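Local structure of bacteriorhodopsin (Nanosalina sp., 6EYU) at residues H94-K99 / R149-E154; G45-F50 / L85-L90. The protein pumps protons inward across the membrane as a xenorhodopsin, a microbial rhodopsin that probably uses light absorbed by its bound retinal. One frame throughout, in Å; residues are numbered along the deposited sequence.

Contact 1 (H94-K99 / R149-E154); sequences HGADTK and REIAEE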
ATOM      1  N   HIS A  94     -23.557  -6.473   3.509  1.00 61.08           N
ATOM      2  CA  HIS A  94     -23.785  -7.890   3.265  1.00 61.08           C
ATOM      3  C   HIS A  94     -25.218  -8.141   2.805  1.00 65.32           C
ATOM      4  O   HIS A  94     -25.461  -8.977   1.934  1.00 70.43           O
ATOM      5  CB  HIS A  94     -23.494  -8.700   4.528  1.00 62.75           C
ATOM      6  CG  HIS A  94     -23.645 -10.176   4.344  1.00 64.97           C
ATOM      7  ND1 HIS A  94     -22.951 -10.881   3.384  1.00 66.71           N
ATOM      8  CD2 HIS A  94     -24.484 -11.066   4.926  1.00 65.38           C
ATOM      9  CE1 HIS A  94     -23.310 -12.150   3.425  1.00 66.18           C
ATOM     10  NE2 HIS A  94     -24.240 -12.290   4.353  1.00 66.60           N
ATOM     11  N   GLY A  95     -26.164  -7.421   3.399  1.00 68.51           N
ATOM     12  CA  GLY A  95     -27.578  -7.656   3.128  1.00 66.52           C
ATOM     13  C   GLY A  95     -28.181  -6.587   2.237  1.00 64.97           C
ATOM     14  O   GLY A  95     -29.358  -6.655   1.883  1.00 65.67           O
ATOM     15  N   ALA A  96     -27.384  -5.577   1.900  1.00 66.39           N
ATOM     16  CA  ALA A  96     -27.929  -4.295   1.464  1.00 72.81           C
ATOM     17  C   ALA A  96     -27.995  -4.190  -0.057  1.00 76.40           C
ATOM     18  O   ALA A  96     -27.222  -4.832  -0.770  1.00 85.14           O
ATOM     19  CB  ALA A  96     -27.107  -3.151   2.037  1.00 71.28           C
ATOM     20  N   ASP A  97     -28.831  -3.274  -0.533  1.00 81.48           N
ATOM     21  CA  ASP A  97     -29.037  -3.073  -1.964  1.00 83.67           C
ATOM     22  C   ASP A  97     -27.899  -2.257  -2.568  1.00 79.95           C
ATOM     23  O   ASP A  97     -27.394  -2.582  -3.642  1.00 90.58           O
ATOM     24  CB  ASP A  97     -30.369  -2.357  -2.203  1.00 89.02           C
ATOM     25  CG  ASP A  97     -30.672  -2.163  -3.675  1.00 95.32           C
ATOM     26  OD1 ASP A  97     -29.740  -2.286  -4.497  1.00 97.42           O
ATOM     27  OD2 ASP A  97     -31.825  -1.813  -4.003  1.00105.77           O
ATOM     28  N   THR A  98     -27.599  -1.121  -1.945  1.00 79.70           N
ATOM     29  CA  THR A  98     -26.578  -0.215  -2.456  1.00 86.83           C
ATOM     30  C   THR A  98     -25.251  -0.439  -1.741  1.00 86.97           C
ATOM     31  O   THR A  98     -25.175  -0.364  -0.514  1.00 74.93           O
ATOM     32  CB  THR A  98     -26.994   1.257  -2.283  1.00 99.30           C
ATOM     33  OG1 THR A  98     -27.466   1.472  -0.947  1.00 95.12           O
ATOM     34  CG2 THR A  98     -28.088   1.625  -3.273  1.00104.11           C
ATOM     35  N   LYS A  99     -24.234  -0.818  -2.507  1.00 92.08           N
ATOM     36  CA  LYS A  99     -22.867  -0.858  -2.004  1.00 88.87           C
ATOM     37  C   LYS A  99     -22.122   0.416  -2.386  1.00 85.67           C
ATOM     38  O   LYS A  99     -21.947   0.712  -3.568  1.00 92.64           O
ATOM     39  CB  LYS A  99     -22.132  -2.076  -2.569  1.00 95.21           C
ATOM     40  CG  LYS A  99     -22.425  -3.373  -1.830  1.00 99.58           C
ATOM     41  CD  LYS A  99     -23.766  -3.961  -2.238  1.00100.96           C
ATOM     42  CE  LYS A  99     -24.307  -4.896  -1.169  1.00112.13           C
ATOM     43  NZ  LYS A  99     -25.139  -5.989  -1.743  1.00121.05           N
ATOM     44  N   ARG A 149     -24.632   2.883   8.707  1.00 73.13           N
ATOM     45  CA  ARG A 149     -25.790   2.416   9.457  1.00 73.18           C
ATOM     46  C   ARG A 149     -27.030   2.397   8.572  1.00 67.33           C
ATOM     47  O   ARG A 149     -27.812   1.447   8.602  1.00 65.33           O
ATOM     48  CB  ARG A 149     -26.029   3.317  10.667  1.00 77.95           C
ATOM     49  CG  ARG A 149     -27.262   2.952  11.473  1.00 85.86           C
ATOM     50  CD  ARG A 149     -27.751   4.136  12.287  1.00 98.91           C
ATOM     51  NE  ARG A 149     -29.165   4.413  12.061  1.00107.47           N
ATOM     52  CZ  ARG A 149     -30.047   4.613  13.035  1.00120.47           C
ATOM     53  NH1 ARG A 149     -31.303   4.921  12.743  1.00128.67           N
ATOM     54  NH2 ARG A 149     -29.668   4.516  14.302  1.00122.48           N
ATOM     55  N   GLU A 150     -27.204   3.452   7.782  1.00 65.54           N
ATOM     56  CA  GLU A 150     -28.316   3.529   6.843  1.00 69.76           C
ATOM     57  C   GLU A 150     -28.279   2.355   5.872  1.00 66.14           C
ATOM     58  O   GLU A 150     -29.318   1.793   5.522  1.00 64.20           O
ATOM     59  CB  GLU A 150     -28.265   4.846   6.068  1.00 77.96           C
ATOM     60  CG  GLU A 150     -28.742   6.047   6.869  1.00 88.83           C
ATOM     61  CD  GLU A 150     -28.711   7.331   6.065  1.00107.53           C
ATOM     62  OE1 GLU A 150     -28.943   7.273   4.839  1.00121.21           O
ATOM     63  OE2 GLU A 150     -28.415   8.393   6.651  1.00109.95           O
ATOM     64  N   ILE A 151     -27.079   1.997   5.427  1.00 65.32           N
ATOM     65  CA  ILE A 151     -26.915   0.938   4.441  1.00 62.70           C
ATOM     66  C   ILE A 151     -27.192  -0.426   5.067  1.00 62.05           C
ATOM     67  O   ILE A 151     -27.778  -1.301   4.430  1.00 62.88           O
ATOM     68  CB  ILE A 151     -25.494   0.936   3.850  1.00 63.00           C
ATOM     69  CG1 ILE A 151     -25.288   2.165   2.962  1.00 66.07           C
ATOM     70  CG2 ILE A 151     -25.256  -0.336   3.049  1.00 60.10           C
ATOM     71  CD1 ILE A 151     -23.835   2.458   2.655  1.00 66.93           C
ATOM     72  N   ALA A 152     -26.853  -0.566   6.345  1.00 61.76           N
ATOM     73  CA  ALA A 152     -27.169  -1.778   7.090  1.00 61.27           C
ATOM     74  C   ALA A 152     -28.677  -1.929   7.257  1.00 64.21           C
ATOM     75  O   ALA A 152     -29.221  -3.023   7.102  1.00 63.18           O
ATOM     76  CB  ALA A 152     -26.485  -1.754   8.449  1.00 61.57           C
ATOM     77  N   GLU A 153     -29.357  -0.813   7.496  1.00 69.00           N
ATOM     78  CA  GLU A 153     -30.799  -0.827   7.717  1.00 74.53           C
ATOM     79  C   GLU A 153     -31.540  -1.099   6.412  1.00 76.76           C
ATOM     80  O   GLU A 153     -32.733  -1.404   6.418  1.00 84.09           O
ATOM     81  CB  GLU A 153     -31.258   0.507   8.309  1.00 78.47           C
ATOM     82  CG  GLU A 153     -30.894   0.687   9.773  1.00 84.81           C
ATOM     83  CD  GLU A 153     -31.291   2.047  10.313  1.00 91.29           C
ATOM     84  OE1 GLU A 153     -31.916   2.826   9.562  1.00110.66           O
ATOM     85  OE2 GLU A 153     -30.964   2.342  11.481  1.00 93.03           O
ATOM     86  N   GLU A 154     -30.799  -1.100   5.309  1.00 76.10           N
ATOM     87  CA  GLU A 154     -31.341  -1.511   4.020  1.00 74.35           C
ATOM     88  C   GLU A 154     -31.642  -3.005   4.016  1.00 69.27           C
ATOM     89  O   GLU A 154     -32.412  -3.489   3.185  1.00 65.19           O
ATOM     90  CB  GLU A 154     -30.354  -1.179   2.901  1.00 82.55           C
ATOM     91  CG  GLU A 154     -30.930  -0.290   1.811  1.00 87.35           C
ATOM     92  CD  GLU A 154     -29.858   0.335   0.941  1.00 86.60           C
ATOM     93  OE1 GLU A 154     -28.843  -0.341   0.669  1.00 76.95           O
ATOM     94  OE2 GLU A 154     -30.036   1.496   0.517  1.00 90.68           O
TER

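Contact 2 (G45-F50 / L85-L90); sequences GIIHFF and LLALGL. With MUN ([(2~{S})-2,3-bis(oxidanyl)propyl] (~{E})-undec-2-enoate), chain O; MUN ([(2~{S})-2,3-bis(oxidanyl)propyl] (~{E})-undec-2-enoate), chain M.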
ATOM      1  N   GLY A  45     -13.659 -14.566   6.737  1.00 55.37           N
ATOM      2  CA  GLY A  45     -12.553 -15.364   7.253  1.00 53.31           C
ATOM      3  C   GLY A  45     -11.203 -14.844   6.798  1.00 54.09           C
ATOM      4  O   GLY A  45     -10.277 -14.715   7.598  1.00 50.77           O
ATOM      5  N   ILE A  46     -11.068 -14.614   5.495  1.00 55.85           N
ATOM      6  CA  ILE A  46      -9.825 -14.082   4.944  1.00 56.33           C
ATOM      7  C   ILE A  46      -9.401 -12.839   5.716  1.00 55.76           C
ATOM      8  O   ILE A  46      -8.278 -12.757   6.214  1.00 56.01           O
ATOM      9  CB  ILE A  46      -9.979 -13.703   3.459  1.00 59.17           C
ATOM     10  CG1 ILE A  46     -10.526 -14.885   2.656  1.00 60.87           C
ATOM     11  CG2 ILE A  46      -8.643 -13.251   2.890  1.00 64.12           C
ATOM     12  CD1 ILE A  46      -9.741 -16.165   2.844  1.00 66.02           C
ATOM     13  N   ILE A  47     -10.316 -11.883   5.826  1.00 60.64           N
ATOM     14  CA  ILE A  47      -9.983 -10.554   6.320  1.00 58.66           C
ATOM     15  C   ILE A  47      -9.579 -10.614   7.789  1.00 55.96           C
ATOM     16  O   ILE A  47      -8.587 -10.006   8.194  1.00 58.53           O
ATOM     17  CB  ILE A  47     -11.173  -9.590   6.166  1.00 60.85           C
ATOM     18  CG1 ILE A  47     -11.349  -9.201   4.697  1.00 62.83           C
ATOM     19  CG2 ILE A  47     -10.966  -8.349   7.021  1.00 66.77           C
ATOM     20  CD1 ILE A  47     -12.762  -8.798   4.338  1.00 63.75           C
ATOM     21  N   HIS A  48     -10.290 -11.427   8.562  1.00 53.62           N
ATOM     22  CA  HIS A  48     -10.004 -11.571   9.984  1.00 58.89           C
ATOM     23  C   HIS A  48      -8.725 -12.374  10.203  1.00 65.53           C
ATOM     24  O   HIS A  48      -7.951 -12.087  11.116  1.00 72.83           O
ATOM     25  CB  HIS A  48     -11.173 -12.251  10.700  1.00 59.81           C
ATOM     26  CG  HIS A  48     -12.375 -11.371  10.860  1.00 54.71           C
ATOM     27  ND1 HIS A  48     -12.370 -10.241  11.649  1.00 54.35           N
ATOM     28  CD2 HIS A  48     -13.610 -11.440  10.309  1.00 54.55           C
ATOM     29  CE1 HIS A  48     -13.567  -9.683  11.621  1.00 58.64           C
ATOM     30  NE2 HIS A  48     -14.335 -10.387  10.809  1.00 57.96           N
ATOM     31  N   PHE A  49      -8.477 -13.340   9.323  1.00 66.30           N
ATOM     32  CA  PHE A  49      -7.200 -14.046   9.311  1.00 68.49           C
ATOM     33  C   PHE A  49      -6.045 -13.054   9.262  1.00 62.11           C
ATOM     34  O   PHE A  49      -5.135 -13.104  10.091  1.00 63.41           O
ATOM     35  CB  PHE A  49      -7.123 -14.995   8.112  1.00 70.68           C
ATOM     36  CG  PHE A  49      -5.757 -15.581   7.890  1.00 68.71           C
ATOM     37  CD1 PHE A  49      -5.318 -16.656   8.645  1.00 70.26           C
ATOM     38  CD2 PHE A  49      -4.927 -15.081   6.900  1.00 78.23           C
ATOM     39  CE1 PHE A  49      -4.067 -17.204   8.437  1.00 69.24           C
ATOM     40  CE2 PHE A  49      -3.677 -15.631   6.681  1.00 70.61           C
ATOM     41  CZ  PHE A  49      -3.243 -16.687   7.457  1.00 64.26           C
ATOM     42  N   PHE A  50      -6.110 -12.123   8.316  1.00 60.22           N
ATOM     43  CA  PHE A  50      -4.998 -11.216   8.062  1.00 58.16           C
ATOM     44  C   PHE A  50      -4.854 -10.204   9.193  1.00 57.01           C
ATOM     45  O   PHE A  50      -3.746  -9.782   9.522  1.00 57.23           O
ATOM     46  CB  PHE A  50      -5.197 -10.486   6.734  1.00 54.95           C
ATOM     47  CG  PHE A  50      -4.628 -11.216   5.552  1.00 59.25           C
ATOM     48  CD1 PHE A  50      -3.284 -11.551   5.515  1.00 59.43           C
ATOM     49  CD2 PHE A  50      -5.459 -11.696   4.555  1.00 61.26           C
ATOM     50  CE1 PHE A  50      -2.771 -12.301   4.474  1.00 63.61           C
ATOM     51  CE2 PHE A  50      -4.952 -12.442   3.509  1.00 60.23           C
ATOM     52  CZ  PHE A  50      -3.606 -12.746   3.467  1.00 63.49           C
ATOM     53  N   LEU A  85     -12.105  -2.534   9.662  1.00 54.85           N
ATOM     54  CA  LEU A  85     -13.168  -1.661   9.178  1.00 53.58           C
ATOM     55  C   LEU A  85     -13.745  -2.178   7.864  1.00 55.38           C
ATOM     56  O   LEU A  85     -14.951  -2.097   7.633  1.00 55.31           O
ATOM     57  CB  LEU A  85     -12.643  -0.237   8.990  1.00 53.88           C
ATOM     58  CG  LEU A  85     -12.393   0.547  10.279  1.00 58.63           C
ATOM     59  CD1 LEU A  85     -12.077   2.002   9.966  1.00 62.34           C
ATOM     60  CD2 LEU A  85     -13.592   0.445  11.211  1.00 59.24           C
ATOM     61  N   LEU A  86     -12.880  -2.710   7.005  1.00 55.84           N
ATOM     62  CA  LEU A  86     -13.333  -3.443   5.828  1.00 53.25           C
ATOM     63  C   LEU A  86     -14.396  -4.463   6.219  1.00 53.23           C
ATOM     64  O   LEU A  86     -15.444  -4.557   5.582  1.00 53.51           O
ATOM     65  CB  LEU A  86     -12.157  -4.155   5.155  1.00 58.48           C
ATOM     66  CG  LEU A  86     -12.493  -4.824   3.821  1.00 58.27           C
ATOM     67  CD1 LEU A  86     -13.091  -3.813   2.854  1.00 57.99           C
ATOM     68  CD2 LEU A  86     -11.261  -5.481   3.218  1.00 55.62           C
ATOM     69  N   ALA A  87     -14.119  -5.215   7.278  1.00 53.60           N
ATOM     70  CA  ALA A  87     -15.051  -6.220   7.772  1.00 55.45           C
ATOM     71  C   ALA A  87     -16.372  -5.574   8.179  1.00 58.16           C
ATOM     72  O   ALA A  87     -17.446  -6.044   7.805  1.00 59.74           O
ATOM     73  CB  ALA A  87     -14.443  -6.961   8.954  1.00 54.61           C
ATOM     74  N   LEU A  88     -16.285  -4.555   9.028  1.00 55.24           N
ATOM     75  CA  LEU A  88     -17.455  -3.777   9.419  1.00 58.16           C
ATOM     76  C   LEU A  88     -18.229  -3.325   8.185  1.00 60.54           C
ATOM     77  O   LEU A  88     -19.428  -3.576   8.066  1.00 68.10           O
ATOM     78  CB  LEU A  88     -17.022  -2.557  10.235  1.00 62.03           C
ATOM     79  CG  LEU A  88     -18.004  -2.042  11.290  1.00 60.34           C
ATOM     80  CD1 LEU A  88     -18.945  -3.143  11.755  1.00 62.46           C
ATOM     81  CD2 LEU A  88     -17.242  -1.453  12.467  1.00 60.06           C
ATOM     82  N   GLY A  89     -17.529  -2.675   7.261  1.00 55.65           N
ATOM     83  CA  GLY A  89     -18.152  -2.166   6.044  1.00 57.38           C
ATOM     84  C   GLY A  89     -18.854  -3.258   5.264  1.00 57.35           C
ATOM     85  O   GLY A  89     -19.993  -3.089   4.827  1.00 58.93           O
ATOM     86  N   LEU A  90     -18.176  -4.388   5.097  1.00 60.09           N
ATOM     87  CA  LEU A  90     -18.697  -5.483   4.290  1.00 66.69           C
ATOM     88  C   LEU A  90     -19.875  -6.152   4.984  1.00 64.61           C
ATOM     89  O   LEU A  90     -20.864  -6.513   4.346  1.00 65.45           O
ATOM     90  CB  LEU A  90     -17.597  -6.510   4.024  1.00 64.53           C
ATOM     91  CG  LEU A  90     -16.531  -6.018   3.046  1.00 63.18           C
ATOM     92  CD1 LEU A  90     -15.577  -7.138   2.661  1.00 64.03           C
ATOM     93  CD2 LEU A  90     -17.200  -5.425   1.817  1.00 67.50           C
TER
HETATM   94  CAR MUN O 312      -1.679  -6.334   3.625  1.00 77.02           C
HETATM   95  CAQ MUN O 312      -1.781  -7.796   4.059  1.00 67.22           C
HETATM   96  CAP MUN O 312      -3.124  -8.362   3.598  1.00 65.99           C
HETATM   97  CAO MUN O 312      -4.201  -7.290   3.759  1.00 80.07           C
HETATM   98  CAN MUN O 312      -5.292  -7.517   2.715  1.00 77.74           C
HETATM   99  CAM MUN O 312      -5.322  -8.997   2.337  1.00 76.09           C
HETATM  100  CAK MUN O 312      -6.760  -9.502   2.434  1.00 81.55           C
HETATM  101  CAH MUN O 312      -7.682  -8.481   1.769  1.00 80.06           C
HETATM  102  CAF MUN O 312      -8.780  -9.210   0.994  1.00 73.42           C
HETATM  103  CAC MUN O 312     -10.187  -8.645   1.198  1.00 76.60           C
HETATM  104  CAA MUN O 312     -11.306  -9.394   0.474  1.00 93.80           C
HETATM  105  OAD MUN O 312     -11.150 -10.552   0.087  1.00101.00           O
HETATM  106  OAB MUN O 312     -12.458  -8.688   0.317  1.00 96.57           O
HETATM  107  CAE MUN O 312     -12.618  -8.356  -1.063  1.00103.00           C
HETATM  108  CAG MUN O 312     -13.923  -8.963  -1.581  1.00103.12           C
HETATM  109  OAJ MUN O 312     -15.030  -8.209  -1.083  1.00118.63           O
HETATM  110  CAI MUN O 312     -13.927  -8.929  -3.110  1.00 98.27           C
HETATM  111  OAL MUN O 312     -15.246  -9.205  -3.588  1.00104.23           O
HETATM  112  CAN MUN M 310      -4.358  -0.437   3.710  1.00105.12           C
HETATM  113  CAM MUN M 310      -4.908  -1.858   3.843  1.00109.26           C
HETATM  114  CAK MUN M 310      -5.739  -2.204   2.605  1.00113.47           C
HETATM  115  CAH MUN M 310      -5.352  -3.603   2.118  1.00107.94           C
HETATM  116  CAF MUN M 310      -6.296  -4.071   1.003  1.00 95.78           C
HETATM  117  CAC MUN M 310      -7.800  -3.912   1.252  1.00100.49           C
HETATM  118  CAA MUN M 310      -8.683  -4.023   0.003  1.00125.39           C
HETATM  119  OAD MUN M 310      -8.201  -4.360  -1.080  1.00137.72           O
HETATM  120  OAB MUN M 310     -10.020  -3.902   0.230  1.00138.31           O
HETATM  121  CAE MUN M 310     -10.642  -3.283  -0.902  1.00125.58           C
HETATM  122  CAG MUN M 310     -11.711  -4.214  -1.477  1.00111.23           C
HETATM  123  OAJ MUN M 310     -11.880  -5.340  -0.613  1.00121.10           O
HETATM  124  CAI MUN M 310     -13.036  -3.457  -1.596  1.00 96.05           C
HETATM  125  OAL MUN M 310     -13.929  -4.187  -2.441  1.00 88.83           O

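Contact 1 (H94-K99 / R149-E154)
The carboxylate of E154 accepts two hydrogen bonds from T98 on its oxygen OE1, one at the edge and one over the plane. At the edge, T98 OG1 reaches OE1 at 2.8 Å, on the syn lone pair, the side of the other oxygen. The backbone T98 N comes from above the carboxylate, 38° out of its plane, and meets OE1 at 3.0 Å in a nearly straight bond (173°). A third donor, D97 N, adds a weak, bent bond at 3.2 Å to the same OE1. A chi1 of 48° turns T98 OG1 to the same side as its backbone N, which lets both donors of T98 reach OE1, and the side chains of T98 and E154 cross at about a right angle. In the seven-helix rhodopsin fold this ties the loop between helices 72-93 and 101-124 to the chain around the end of helix 147-152. A96 CB packs against I151, 3.1 Å from its O and 3.5 Å from its CG2. The same CG2 lies 3.6 Å from T98 O, while F93 of helix 72-93 also touches the I151 side chain. The loop is braced from within by K99 NZ, which bonds A96 O at 2.6 Å, nearly end-on to the carbonyl. Within 149-154, R149 NE and E153 OE2 form a salt bridge, and K164 of helix 157-183 pairs with the same OE2.

Contact 2 (G45-F50 / L85-L90)
I47 points its CD1 into the fork between two leucines of the facing helix: 3.7 Å to L90 CD1 and 3.8 Å to L86 CD2. I47 and L86 cross at about a right angle, L86 being swung across by a CG anti to its backbone N (chi1 -173°). The other branch, I47 CG2, lies 4.2 Å from A87 CB, and the ring of H48 approaches the same methyl obliquely, with NE2 3.9 Å from A87 CB. That nitrogen's polar partner is elsewhere: H48 NE2 hydrogen-bonds D220 OD2 on helix 198-230, where the Y216 ring also meets the imidazole.

Two monoacylglycerol molecules (MUN) lie against these side chains, near the second subunit. MUN of chain O touches I47, its CAC 3.7 Å from CG1, and its tail passes over one face of the F50 ring, CAP offset toward the rim, with CAK 3.3 Å from F50 CD2; F49 CD2 sits over the centre of the opposite face. Without the ring, as with an alanine at F50, both the tail of chain O and F49 CD2 would probably lose the surface they lie against. MUN of chain M sets its ester OAB 3.6 Å from L86 CD2. Farther out, F50 packs on G109 and I46 on A106 of the second subunit, while L86 and L90 lean on L104 of helix 101-124. The axes of segments 45-50 and 85-90 pass 9.9 Å apart at 159°, the near-antiparallel apolar helix packing of the membrane-spanning bundle in microbial rhodopsins.

Contact 2 lies in the buried part of the bundle, its centre about 11 Å from the centre of the chain; that of contact 1 is about 22 Å away, where most of the touching residues are exposed. The two contact centres are about 17 Å apart, on the same side of the chain's centre. They join through sequence: segment 85-90 belongs to helix 72-93, and the loop that follows it supplies segment 94-99. The chemistry changes with depth. Between helices, no hydrogen bond crosses, and isoleucine, leucine and alanine carbons meet, with one imidazole at the side, next to bound lipid; at the loop, one glutamate oxygen collects N-H and hydroxyl donors, with one alanine-isoleucine contact beside it.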